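Beta-lactamase/D-alanine Carboxypeptidase (Yersinia pestis, PDB 3RJU) probably hydrolyses beta-lactams or trims D-alanine from peptidoglycan peptides, as serine enzymes of the beta-lactamase and penicillin-binding protein family do. Local coordinates at residues Pro119-Gly124 and Tyr159-Tyr164; Ala163-Ala168 and Val221-Ser226; Asn96-Ser101 and Lys145-Thr150. All blocks are in the same frame, centred on the assembly; numbering follows the deposited sequence.

The three contacts lie on the same side of the chain's centre, in the largely helical part beside the antiparallel sheet, and differ in depth. Contact 2 is buried and polar: one carboxylate of helix 162-175 collects the N-H groups and hydroxyl of a bend in 221-226. Contact 1 uses the start of the same helix, shares Ala163 and Tyr164 with contact 2 and touches it at Asn161 O and Ser226 CB; it is only partly buried and reaches the bound citrate. Contact 3, with its centre about 14 Å from that of contact 1, joins two loops near the surface through apolar groups, CA-H...O approaches and bridging waters.

Contact 1 (Pro119-Gly124 and Tyr159-Tyr164); sequences PREQPG and YSNLAY. With CIT (citric acid), chain B.
Backbone hydrogen bonds pin Arg120 to the start of helix 162-175. Arg120 O takes two N-H groups: Asn161 N at 2.9 Å, in the carbonyl plane on a lone pair, and Leu162 N at 3.0 Å, nearly straight but tilted from that plane. Among side-chain bonds, Ser160 OG donates to Pro119 O (2.7 Å) and accepts from Ala163 N, a capping bond at the helix start. Asn161 ND2 gives a straight bond (169°) to Glu121 OE2 at 2.7 Å, reaching it from above the carboxylate plane; Glu121, bent at chi2 (-78°), brings its end back to the amide. Asn161 OD1 binds Lys65 NZ. Apolar contact centres on Leu162, whose CD2 meets Pro119 CG at 4.0 Å and lies beside Gln122. The extended Arg120 chain carries its guanidinium past Tyr159; CD2 of the tyrosine lies over one guanidinium face, 3.5 Å from NH1, the planes 42° apart. NH2 donates to citrate O7 (2.8 Å), near the guanidinium plane. Tyr159 OH, held by Lys65 and Lys302, also makes a weak bond to citrate O4. With Ser62 and Lys65 fitting an SxxK pattern, this is consistent with the active-site pocket of a serine enzyme, where such a cationic lining would suit an anionic ligand.

Contact 2 (Ala163-Ala168 and Val221-Ser226); sequences AYDLLA and VAAAGS
Asp165 points its carboxylate into the bend at Gly225 and Ser226, with its two oxygens doing different work. CG stands anti to the carbonyl carbon (chi1 -67°), which brings the group off helix 162-175 to 221-226. OD1 takes two backbone N-H groups: Gly225 N at 2.8 Å, nearly along the C-O axis, and Ser226 N at 2.9 Å, from above the carboxylate plane. Both bonds are bent, near 130° at hydrogen. OD2 receives Ser226 OG at 2.6 Å on its syn side, a little out of plane, so the hydroxyl and the two N-H groups fix the carboxylate's rotation. Ala168 CB lies 3.7 Å from Gly225 CA, and that CA approaches Tyr164 O in a CA-H...O contact of 3.5 Å. Helix and loop press closely at the glycine. Tyr164 sets CB against Ser226 CA (3.9 Å) and CD1 3.4 Å from Gly225 O, oblique to the ring; only the far end leaves the loop, OH bonding Ala112 O and Ser69 OG. Ser226 O bonds Lys65 NZ. Three donors on one buried carboxylate would favour its charged form, and Asp165 thereby probably positions Ser226, consistent with a second-shell link from helix 162-175 to the lysine of the probable SxxK motif.

Contact 3 (Asn96-Ser101 and Lys145-Thr150); sequences NVPSYS and KLAKVT
The Tyr100 ring has Val149 O at its edge, near the ring plane, and Thr150 O approaching obliquely, with CE1 3.5 Å from Thr150 O; Pro152 also touches this side chain. CG anti to the backbone N (chi1 171°) lays the ring alongside the Thr150 carbonyl. The arrangement is two loops running side by side in the same direction, 4° apart end to end, within the helical part of the beta-lactamase-type fold. At the middle, the Pro98 ring crosses the Val149 side chain at about a right angle, CG meeting Val149 CG2 at 3.7 Å. Pro98 CB sits 3.2 Å from Ala147 O, with Ala147 CB farther off beside CG, and Leu144 also touches the proline. Val149 places CG1 anti to its backbone N, leaving CG2 to face the proline. Polar links are sparse at the Asn96 end, where Asn96 ND2 makes a weak, straight bond to Lys145 O (3.5 Å). Asn96 O, buried with no hydrogen-bond partner, faces Lys145 CA at 3.3 Å in a CA-H...O contact. At the Tyr100 end two waters bridge the backbones: one accepts from Val149 N and donates to Ser99 O, and the other donates to both Tyr100 O and Val149 O, 2.9 Å from the latter.

Contact 1 (Pro119-Gly124 and Tyr159-Tyr164)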
ATOM      1  N   PRO A 119      16.219  -5.936  -7.149  1.00 11.89           N
ATOM      2  CA  PRO A 119      16.515  -4.652  -6.502  1.00 11.07           C
ATOM      3  C   PRO A 119      15.247  -3.843  -6.236  1.00 10.95           C
ATOM      4  O   PRO A 119      14.173  -4.154  -6.750  1.00 11.11           O
ATOM      5  CB  PRO A 119      17.408  -3.936  -7.519  1.00 12.53           C
ATOM      6  CG  PRO A 119      17.017  -4.530  -8.825  1.00 12.90           C
ATOM      7  CD  PRO A 119      16.622  -5.963  -8.563  1.00 12.49           C
ATOM      8  N   ARG A 120      15.395  -2.792  -5.446  1.00 11.79           N
ATOM      9  CA  ARG A 120      14.256  -1.984  -5.041  1.00 11.59           C
ATOM     10  C   ARG A 120      13.656  -1.245  -6.241  1.00 11.32           C
ATOM     11  O   ARG A 120      12.434  -1.190  -6.396  1.00 11.98           O
ATOM     12  CB  ARG A 120      14.685  -1.011  -3.948  1.00 10.70           C
ATOM     13  CG  ARG A 120      13.643   0.009  -3.537  1.00 10.91           C
ATOM     14  CD  ARG A 120      14.181   0.866  -2.407  1.00 12.58           C
ATOM     15  NE  ARG A 120      13.251   1.948  -2.144  1.00 12.72           N
ATOM     16  CZ  ARG A 120      12.587   2.132  -1.009  1.00 14.39           C
ATOM     17  NH1 ARG A 120      12.772   1.325   0.035  1.00 14.41           N
ATOM     18  NH2 ARG A 120      11.744   3.152  -0.923  1.00 15.69           N
ATOM     19  N   GLU A 121      14.528  -0.670  -7.074  1.00 12.23           N
ATOM     20  CA  GLU A 121      14.119  -0.051  -8.336  1.00 12.31           C
ATOM     21  C   GLU A 121      14.905  -0.636  -9.505  1.00 13.26           C
ATOM     22  O   GLU A 121      16.032  -1.093  -9.349  1.00 14.11           O
ATOM     23  CB  GLU A 121      14.356   1.459  -8.320  1.00 14.15           C
ATOM     24  CG  GLU A 121      13.628   2.189  -7.226  1.00 17.19           C
ATOM     25  CD  GLU A 121      12.156   2.430  -7.502  1.00 18.59           C
ATOM     26  OE1 GLU A 121      11.663   2.139  -8.612  1.00 18.71           O
ATOM     27  OE2 GLU A 121      11.484   2.933  -6.589  1.00 21.41           O
ATOM     28  N   GLN A 122      14.321  -0.598 -10.692  1.00 13.28           N
ATOM     29  CA  GLN A 122      15.127  -0.834 -11.872  1.00 14.03           C
ATOM     30  C   GLN A 122      16.264   0.184 -11.884  1.00 15.89           C
ATOM     31  O   GLN A 122      16.032   1.378 -11.727  1.00 16.59           O
ATOM     32  CB  GLN A 122      14.291  -0.679 -13.138  1.00 13.84           C
ATOM     33  CG  GLN A 122      15.083  -1.042 -14.388  1.00 15.21           C
ATOM     34  CD  GLN A 122      14.228  -1.014 -15.626  1.00 17.76           C
ATOM     35  OE1 GLN A 122      13.050  -1.330 -15.565  1.00 19.51           O
ATOM     36  NE2 GLN A 122      14.818  -0.645 -16.760  1.00 19.60           N
ATOM     37  N   PRO A 123      17.508  -0.284 -12.060  1.00 18.38           N
ATOM     38  CA  PRO A 123      18.633   0.659 -12.131  1.00 21.19           C
ATOM     39  C   PRO A 123      18.644   1.442 -13.440  1.00 22.43           C
ATOM     40  O   PRO A 123      17.961   1.066 -14.401  1.00 21.93           O
ATOM     41  CB  PRO A 123      19.860  -0.254 -12.075  1.00 22.42           C
ATOM     42  CG  PRO A 123      19.367  -1.579 -12.595  1.00 22.75           C
ATOM     43  CD  PRO A 123      17.932  -1.691 -12.160  1.00 19.42           C
ATOM     44  N   GLY A 124      19.405   2.533 -13.464  1.00 25.70           N
ATOM     45  CA  GLY A 124      19.743   3.202 -14.704  1.00 28.76           C
ATOM     46  C   GLY A 124      18.690   4.105 -15.308  1.00 30.31           C
ATOM     47  O   GLY A 124      18.712   4.349 -16.519  1.00 32.70           O
ATOM     48  N   TYR A 159      12.822  -4.529   0.439  1.00  8.94           N
ATOM     49  CA  TYR A 159      11.624  -3.872  -0.065  1.00  7.66           C
ATOM     50  C   TYR A 159      11.846  -3.469  -1.512  1.00  8.99           C
ATOM     51  O   TYR A 159      12.871  -2.856  -1.846  1.00  9.45           O
ATOM     52  CB  TYR A 159      11.376  -2.631   0.762  1.00  7.82           C
ATOM     53  CG  TYR A 159      10.092  -1.923   0.467  1.00  7.93           C
ATOM     54  CD1 TYR A 159       8.898  -2.353   1.049  1.00  7.67           C
ATOM     55  CD2 TYR A 159      10.056  -0.814  -0.378  1.00 10.24           C
ATOM     56  CE1 TYR A 159       7.700  -1.698   0.815  1.00  8.61           C
ATOM     57  CE2 TYR A 159       8.858  -0.150  -0.630  1.00  9.64           C
ATOM     58  CZ  TYR A 159       7.682  -0.587  -0.022  1.00  9.06           C
ATOM     59  OH  TYR A 159       6.500   0.079  -0.242  1.00 10.24           O
ATOM     60  N   SER A 160      10.876  -3.787  -2.363  1.00  8.81           N
ATOM     61  CA  SER A 160      11.024  -3.526  -3.789  1.00  8.17           C
ATOM     62  C   SER A 160       9.749  -2.987  -4.437  1.00  7.77           C
ATOM     63  O   SER A 160       8.648  -3.526  -4.247  1.00  9.48           O
ATOM     64  CB  SER A 160      11.519  -4.779  -4.524  1.00  9.73           C
ATOM     65  OG  SER A 160      11.598  -4.535  -5.914  1.00  8.97           O
ATOM     66  N   ASN A 161       9.918  -1.888  -5.164  1.00  8.48           N
ATOM     67  CA  ASN A 161       8.903  -1.375  -6.067  1.00  8.10           C
ATOM     68  C   ASN A 161       8.903  -2.138  -7.387  1.00  9.07           C
ATOM     69  O   ASN A 161       7.841  -2.581  -7.847  1.00  9.77           O
ATOM     70  CB  ASN A 161       9.123   0.116  -6.282  1.00  8.56           C
ATOM     71  CG  ASN A 161       8.886   0.906  -5.002  1.00  9.50           C
ATOM     72  OD1 ASN A 161       8.000   0.565  -4.221  1.00 10.65           O
ATOM     73  ND2 ASN A 161       9.671   1.959  -4.783  1.00 10.89           N
ATOM     74  N   LEU A 162      10.093  -2.301  -7.968  1.00  9.02           N
ATOM     75  CA  LEU A 162      10.247  -3.060  -9.208  1.00  8.17           C
ATOM     76  C   LEU A 162       9.523  -4.412  -9.150  1.00 10.28           C
ATOM     77  O   LEU A 162       8.766  -4.758 -10.059  1.00 10.16           O
ATOM     78  CB  LEU A 162      11.723  -3.307  -9.482  1.00  9.66           C
ATOM     79  CG  LEU A 162      12.043  -4.225 -10.655  1.00  9.93           C
ATOM     80  CD1 LEU A 162      11.441  -3.645 -11.953  1.00 10.31           C
ATOM     81  CD2 LEU A 162      13.565  -4.413 -10.771  1.00 11.94           C
ATOM     82  N   ALA A 163       9.774  -5.185  -8.097  1.00  9.64           N
ATOM     83  CA  ALA A 163       9.172  -6.502  -7.976  1.00  8.29           C
ATOM     84  C   ALA A 163       7.640  -6.444  -7.978  1.00  7.26           C
ATOM     85  O   ALA A 163       6.981  -7.321  -8.545  1.00  8.67           O
ATOM     86  CB  ALA A 163       9.702  -7.223  -6.716  1.00  8.11           C
ATOM     87  N   TYR A 164       7.074  -5.428  -7.320  1.00  8.31           N
ATOM     88  CA  TYR A 164       5.629  -5.276  -7.255  1.00  8.13           C
ATOM     89  C   TYR A 164       5.002  -4.864  -8.594  1.00  8.98           C
ATOM     90  O   TYR A 164       3.877  -5.267  -8.904  1.00  9.32           O
ATOM     91  CB  TYR A 164       5.210  -4.317  -6.129  1.00  8.84           C
ATOM     92  CG  TYR A 164       4.631  -5.058  -4.952  1.00  8.85           C
ATOM     93  CD1 TYR A 164       3.272  -5.322  -4.885  1.00  9.52           C
ATOM     94  CD2 TYR A 164       5.456  -5.545  -3.930  1.00  8.36           C
ATOM     95  CE1 TYR A 164       2.724  -6.027  -3.830  1.00  9.00           C
ATOM     96  CE2 TYR A 164       4.919  -6.261  -2.865  1.00  7.46           C
ATOM     97  CZ  TYR A 164       3.543  -6.489  -2.820  1.00  7.89           C
ATOM     98  OH  TYR A 164       2.987  -7.188  -1.779  1.00  8.33           O
TER
HETATM   99  C1  CIT B 391      10.480   5.703   1.842  1.00 16.34           C
HETATM  100  O1  CIT B 391      10.042   6.867   1.652  1.00 16.67           O
HETATM  101  O2  CIT B 391      11.547   5.384   1.299  1.00 20.97           O
HETATM  102  C2  CIT B 391       9.748   4.706   2.708  1.00 12.19           C
HETATM  103  C3  CIT B 391       8.890   3.781   1.838  1.00 10.16           C
HETATM  104  O7  CIT B 391       9.779   3.008   0.996  1.00 13.00           O
HETATM  105  C4  CIT B 391       7.933   4.587   0.955  1.00  9.55           C
HETATM  106  C5  CIT B 391       7.050   3.693   0.105  1.00 11.50           C
HETATM  107  O3  CIT B 391       5.952   4.089  -0.332  1.00  9.62           O
HETATM  108  O4  CIT B 391       7.427   2.525  -0.170  1.00 12.87           O
HETATM  109  C6  CIT B 391       8.133   2.835   2.748  1.00 12.77           C
HETATM  110  O5  CIT B 391       7.153   3.258   3.393  1.00 12.34           O
HETATM  111  O6  CIT B 391       8.527   1.640   2.862  1.00 12.23           O

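Contact 2 (Ala163-Ala168 and Val221-Ser226)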
ATOM      1  N   ALA A 163       9.774  -5.185  -8.097  1.00  9.64           N
ATOM      2  CA  ALA A 163       9.172  -6.502  -7.976  1.00  8.29           C
ATOM      3  C   ALA A 163       7.640  -6.444  -7.978  1.00  7.26           C
ATOM      4  O   ALA A 163       6.981  -7.321  -8.545  1.00  8.67           O
ATOM      5  CB  ALA A 163       9.702  -7.223  -6.716  1.00  8.11           C
ATOM      6  N   TYR A 164       7.074  -5.428  -7.320  1.00  8.31           N
ATOM      7  CA  TYR A 164       5.629  -5.276  -7.255  1.00  8.13           C
ATOM      8  C   TYR A 164       5.002  -4.864  -8.594  1.00  8.98           C
ATOM      9  O   TYR A 164       3.877  -5.267  -8.904  1.00  9.32           O
ATOM     10  CB  TYR A 164       5.210  -4.317  -6.129  1.00  8.84           C
ATOM     11  CG  TYR A 164       4.631  -5.058  -4.952  1.00  8.85           C
ATOM     12  CD1 TYR A 164       3.272  -5.322  -4.885  1.00  9.52           C
ATOM     13  CD2 TYR A 164       5.456  -5.545  -3.930  1.00  8.36           C
ATOM     14  CE1 TYR A 164       2.724  -6.027  -3.830  1.00  9.00           C
ATOM     15  CE2 TYR A 164       4.919  -6.261  -2.865  1.00  7.46           C
ATOM     16  CZ  TYR A 164       3.543  -6.489  -2.820  1.00  7.89           C
ATOM     17  OH  TYR A 164       2.987  -7.188  -1.779  1.00  8.33           O
ATOM     18  N   ASP A 165       5.725  -4.079  -9.395  1.00  7.72           N
ATOM     19  CA  ASP A 165       5.217  -3.768 -10.729  1.00  8.31           C
ATOM     20  C   ASP A 165       5.333  -4.985 -11.661  1.00  9.70           C
ATOM     21  O   ASP A 165       4.433  -5.243 -12.474  1.00  9.41           O
ATOM     22  CB  ASP A 165       5.892  -2.513 -11.269  1.00  9.57           C
ATOM     23  CG  ASP A 165       5.501  -1.293 -10.475  1.00 10.78           C
ATOM     24  OD1 ASP A 165       4.279  -1.160 -10.230  1.00  9.33           O
ATOM     25  OD2 ASP A 165       6.395  -0.513 -10.070  1.00 11.04           O
ATOM     26  N   LEU A 166       6.415  -5.750 -11.524  1.00  9.41           N
ATOM     27  CA  LEU A 166       6.491  -7.028 -12.240  1.00  8.10           C
ATOM     28  C   LEU A 166       5.329  -7.950 -11.841  1.00  8.67           C
ATOM     29  O   LEU A 166       4.794  -8.662 -12.676  1.00 10.03           O
ATOM     30  CB  LEU A 166       7.833  -7.733 -12.018  1.00  8.56           C
ATOM     31  CG  LEU A 166       9.045  -7.034 -12.660  1.00  8.78           C
ATOM     32  CD1 LEU A 166      10.357  -7.638 -12.156  1.00 10.60           C
ATOM     33  CD2 LEU A 166       8.985  -7.078 -14.193  1.00 11.09           C
ATOM     34  N   LEU A 167       4.955  -7.943 -10.567  1.00  9.30           N
ATOM     35  CA  LEU A 167       3.811  -8.727 -10.114  1.00  8.90           C
ATOM     36  C   LEU A 167       2.536  -8.278 -10.826  1.00  9.24           C
ATOM     37  O   LEU A 167       1.758  -9.110 -11.318  1.00 10.48           O
ATOM     38  CB  LEU A 167       3.639  -8.617  -8.601  1.00  7.45           C
ATOM     39  CG  LEU A 167       2.448  -9.351  -7.987  1.00  7.87           C
ATOM     40  CD1 LEU A 167       2.453 -10.847  -8.336  1.00  9.28           C
ATOM     41  CD2 LEU A 167       2.431  -9.139  -6.466  1.00  8.56           C
ATOM     42  N   ALA A 168       2.313  -6.968 -10.891  1.00 10.20           N
ATOM     43  CA  ALA A 168       1.125  -6.454 -11.572  1.00  9.42           C
ATOM     44  C   ALA A 168       1.143  -6.892 -13.024  1.00 10.09           C
ATOM     45  O   ALA A 168       0.112  -7.304 -13.547  1.00 11.43           O
ATOM     46  CB  ALA A 168       1.048  -4.927 -11.488  1.00  8.46           C
ATOM     47  N   VAL A 221       0.141   4.505 -14.448  1.00 11.02           N
ATOM     48  CA  VAL A 221       0.063   3.079 -14.737  1.00 11.30           C
ATOM     49  C   VAL A 221       1.438   2.382 -14.669  1.00 12.17           C
ATOM     50  O   VAL A 221       1.519   1.187 -14.355  1.00 11.71           O
ATOM     51  CB  VAL A 221      -0.624   2.829 -16.094  1.00 12.56           C
ATOM     52  CG1 VAL A 221      -0.467   1.360 -16.525  1.00 15.33           C
ATOM     53  CG2 VAL A 221      -2.082   3.218 -16.007  1.00 12.94           C
ATOM     54  N   ALA A 222       2.515   3.120 -14.936  1.00 10.92           N
ATOM     55  CA  ALA A 222       3.863   2.552 -14.811  1.00 12.39           C
ATOM     56  C   ALA A 222       4.128   1.946 -13.427  1.00 12.80           C
ATOM     57  O   ALA A 222       4.887   0.983 -13.302  1.00 13.60           O
ATOM     58  CB  ALA A 222       4.916   3.577 -15.129  1.00 12.42           C
ATOM     59  N   ALA A 223       3.506   2.510 -12.394  1.00 11.83           N
ATOM     60  CA  ALA A 223       3.682   2.008 -11.033  1.00 10.84           C
ATOM     61  C   ALA A 223       2.392   1.346 -10.526  1.00 10.30           C
ATOM     62  O   ALA A 223       2.059   1.420  -9.340  1.00 11.12           O
ATOM     63  CB  ALA A 223       4.111   3.153 -10.096  1.00 11.86           C
ATOM     64  N   ALA A 224       1.681   0.683 -11.433  1.00  9.31           N
ATOM     65  CA  ALA A 224       0.388   0.072 -11.140  1.00  9.68           C
ATOM     66  C   ALA A 224       0.415  -0.887  -9.953  1.00  8.98           C
ATOM     67  O   ALA A 224      -0.550  -0.979  -9.200  1.00 10.21           O
ATOM     68  CB  ALA A 224      -0.119  -0.654 -12.373  1.00 10.37           C
ATOM     69  N   GLY A 225       1.505  -1.630  -9.817  1.00  9.33           N
ATOM     70  CA  GLY A 225       1.637  -2.588  -8.742  1.00  8.36           C
ATOM     71  C   GLY A 225       2.275  -2.050  -7.471  1.00  7.93           C
ATOM     72  O   GLY A 225       1.959  -2.535  -6.373  1.00  9.86           O
ATOM     73  N   SER A 226       3.173  -1.067  -7.605  1.00  8.16           N
ATOM     74  CA  SER A 226       4.024  -0.664  -6.485  1.00  7.80           C
ATOM     75  C   SER A 226       3.544   0.586  -5.756  1.00  7.39           C
ATOM     76  O   SER A 226       3.764   0.719  -4.547  1.00  8.46           O
ATOM     77  CB  SER A 226       5.466  -0.412  -6.960  1.00  8.66           C
ATOM     78  OG  SER A 226       5.506   0.658  -7.876  1.00  9.31           O
TER

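Contact 3 (Asn96-Ser101 and Lys145-Thr150)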
ATOM      1  N   ASN A  96      13.485 -14.075 -21.438  1.00 35.47           N
ATOM      2  CA  ASN A  96      14.060 -14.781 -20.308  1.00 34.98           C
ATOM      3  C   ASN A  96      13.761 -14.066 -18.997  1.00 31.13           C
ATOM      4  O   ASN A  96      13.798 -12.836 -18.932  1.00 31.17           O
ATOM      5  CB  ASN A  96      15.576 -14.898 -20.510  1.00 38.90           C
ATOM      6  CG  ASN A  96      16.292 -15.439 -19.291  1.00 41.37           C
ATOM      7  OD1 ASN A  96      16.134 -16.611 -18.929  1.00 43.06           O
ATOM      8  ND2 ASN A  96      17.103 -14.594 -18.654  1.00 41.33           N
ATOM      9  N   VAL A  97      13.423 -14.833 -17.967  1.00 25.96           N
ATOM     10  CA  VAL A  97      13.368 -14.293 -16.619  1.00 20.99           C
ATOM     11  C   VAL A  97      14.483 -14.961 -15.840  1.00 21.27           C
ATOM     12  O   VAL A  97      14.486 -16.182 -15.669  1.00 23.91           O
ATOM     13  CB  VAL A  97      12.027 -14.559 -15.923  1.00 19.28           C
ATOM     14  CG1 VAL A  97      12.100 -14.105 -14.464  1.00 17.03           C
ATOM     15  CG2 VAL A  97      10.900 -13.846 -16.665  1.00 19.63           C
ATOM     16  N   PRO A  98      15.454 -14.170 -15.383  1.00 21.22           N
ATOM     17  CA  PRO A  98      16.590 -14.779 -14.692  1.00 21.16           C
ATOM     18  C   PRO A  98      16.201 -15.368 -13.338  1.00 18.42           C
ATOM     19  O   PRO A  98      15.257 -14.926 -12.677  1.00 18.52           O
ATOM     20  CB  PRO A  98      17.543 -13.601 -14.506  1.00 22.07           C
ATOM     21  CG  PRO A  98      16.622 -12.426 -14.377  1.00 23.32           C
ATOM     22  CD  PRO A  98      15.534 -12.700 -15.385  1.00 22.42           C
ATOM     23  N   SER A  99      16.978 -16.355 -12.914  0.61 17.18           N
ATOM     24  CA  SER A  99      16.762 -17.026 -11.648  0.61 15.93           C
ATOM     25  C   SER A  99      18.099 -17.266 -10.990  0.61 15.82           C
ATOM     26  O   SER A  99      19.121 -17.424 -11.671  0.61 17.29           O
ATOM     27  CB  SER A  99      16.096 -18.376 -11.874  0.61 15.62           C
ATOM     28  OG  SER A  99      16.882 -19.172 -12.740  0.61 17.09           O
ATOM     29  N   TYR A 100      18.087 -17.330  -9.665  1.00 14.64           N
ATOM     30  CA  TYR A 100      19.297 -17.583  -8.927  1.00 14.99           C
ATOM     31  C   TYR A 100      19.911 -18.915  -9.365  1.00 14.55           C
ATOM     32  O   TYR A 100      21.116 -18.999  -9.609  1.00 16.28           O
ATOM     33  CB  TYR A 100      19.011 -17.606  -7.427  1.00 14.21           C
ATOM     34  CG  TYR A 100      20.218 -18.087  -6.690  1.00 15.75           C
ATOM     35  CD1 TYR A 100      21.351 -17.279  -6.574  1.00 16.06           C
ATOM     36  CD2 TYR A 100      20.248 -19.357  -6.142  1.00 16.19           C
ATOM     37  CE1 TYR A 100      22.481 -17.722  -5.916  1.00 16.95           C
ATOM     38  CE2 TYR A 100      21.356 -19.811  -5.487  1.00 15.53           C
ATOM     39  CZ  TYR A 100      22.478 -18.999  -5.379  1.00 17.73           C
ATOM     40  OH  TYR A 100      23.584 -19.462  -4.728  1.00 20.36           O
ATOM     41  N   SER A 101      19.063 -19.944  -9.462  1.00 15.40           N
ATOM     42  CA  SER A 101      19.441 -21.248 -10.029  1.00 14.64           C
ATOM     43  C   SER A 101      18.202 -21.907 -10.649  1.00 14.48           C
ATOM     44  O   SER A 101      17.065 -21.496 -10.389  1.00 14.89           O
ATOM     45  CB  SER A 101      20.049 -22.168  -8.966  1.00 17.91           C
ATOM     46  OG  SER A 101      19.064 -22.589  -8.036  1.00 22.22           O
ATOM     47  N   LYS A 145      15.227  -9.175 -18.837  1.00 23.92           N
ATOM     48  CA  LYS A 145      15.669 -10.280 -19.666  1.00 26.74           C
ATOM     49  C   LYS A 145      17.195 -10.404 -19.707  1.00 26.66           C
ATOM     50  O   LYS A 145      17.723 -11.470 -20.003  1.00 27.84           O
ATOM     51  CB  LYS A 145      15.069 -10.182 -21.067  1.00 30.77           C
ATOM     52  CG  LYS A 145      15.642  -9.085 -21.924  1.00 34.47           C
ATOM     53  CD  LYS A 145      14.921  -9.069 -23.254  1.00 37.64           C
ATOM     54  CE  LYS A 145      15.525  -8.054 -24.195  1.00 41.13           C
ATOM     55  NZ  LYS A 145      14.761  -8.005 -25.478  1.00 43.51           N
ATOM     56  N   LEU A 146      17.892  -9.322 -19.374  1.00 26.12           N
ATOM     57  CA  LEU A 146      19.348  -9.329 -19.334  1.00 26.66           C
ATOM     58  C   LEU A 146      19.895  -9.278 -17.910  1.00 24.37           C
ATOM     59  O   LEU A 146      21.112  -9.277 -17.715  1.00 25.86           O
ATOM     60  CB  LEU A 146      19.903  -8.140 -20.121  1.00 31.48           C
ATOM     61  CG  LEU A 146      19.632  -8.119 -21.622  1.00 35.18           C
ATOM     62  CD1 LEU A 146      20.062  -6.784 -22.203  1.00 36.26           C
ATOM     63  CD2 LEU A 146      20.354  -9.271 -22.295  1.00 36.27           C
ATOM     64  N   ALA A 147      19.000  -9.231 -16.924  1.00 22.39           N
ATOM     65  CA  ALA A 147      19.388  -9.046 -15.529  1.00 19.99           C
ATOM     66  C   ALA A 147      19.941 -10.324 -14.921  1.00 20.73           C
ATOM     67  O   ALA A 147      19.678 -11.420 -15.408  1.00 22.48           O
ATOM     68  CB  ALA A 147      18.176  -8.549 -14.702  1.00 19.20           C
ATOM     69  N   LYS A 148      20.714 -10.173 -13.854  1.00 22.25           N
ATOM     70  CA  LYS A 148      21.226 -11.311 -13.108  1.00 24.24           C
ATOM     71  C   LYS A 148      20.647 -11.287 -11.706  1.00 23.27           C
ATOM     72  O   LYS A 148      20.562 -10.239 -11.070  1.00 25.34           O
ATOM     73  CB  LYS A 148      22.755 -11.287 -13.056  1.00 27.09           C
ATOM     74  CG  LYS A 148      23.391 -11.555 -14.410  1.00 31.66           C
ATOM     75  CD  LYS A 148      24.866 -11.208 -14.419  1.00 37.03           C
ATOM     76  CE  LYS A 148      25.486 -11.452 -15.791  1.00 40.43           C
ATOM     77  NZ  LYS A 148      25.543 -12.910 -16.121  1.00 42.40           N
ATOM     78  N   VAL A 149      20.229 -12.452 -11.237  1.00 20.11           N
ATOM     79  CA  VAL A 149      19.698 -12.573  -9.895  1.00 21.22           C
ATOM     80  C   VAL A 149      20.706 -13.380  -9.094  1.00 21.81           C
ATOM     81  O   VAL A 149      20.931 -14.561  -9.373  1.00 22.12           O
ATOM     82  CB  VAL A 149      18.314 -13.275  -9.902  1.00 22.42           C
ATOM     83  CG1 VAL A 149      17.820 -13.503  -8.486  1.00 22.53           C
ATOM     84  CG2 VAL A 149      17.299 -12.445 -10.708  1.00 21.54           C
ATOM     85  N   THR A 150      21.313 -12.751  -8.097  1.00 20.34           N
ATOM     86  CA  THR A 150      22.422 -13.377  -7.399  1.00 21.39           C
ATOM     87  C   THR A 150      22.154 -13.807  -5.957  1.00 20.05           C
ATOM     88  O   THR A 150      23.055 -14.298  -5.277  1.00 21.30           O
ATOM     89  CB  THR A 150      23.676 -12.482  -7.428  1.00 24.32           C
ATOM     90  OG1 THR A 150      23.397 -11.247  -6.755  1.00 25.72           O
ATOM     91  CG2 THR A 150      24.097 -12.198  -8.873  1.00 25.38           C
TER
HETATM   92  O   HOH W   1      20.612 -14.878 -12.708  1.00 22.08           O
HETATM   93  O   HOH W   2      22.826 -16.515 -10.237  1.00 40.33           O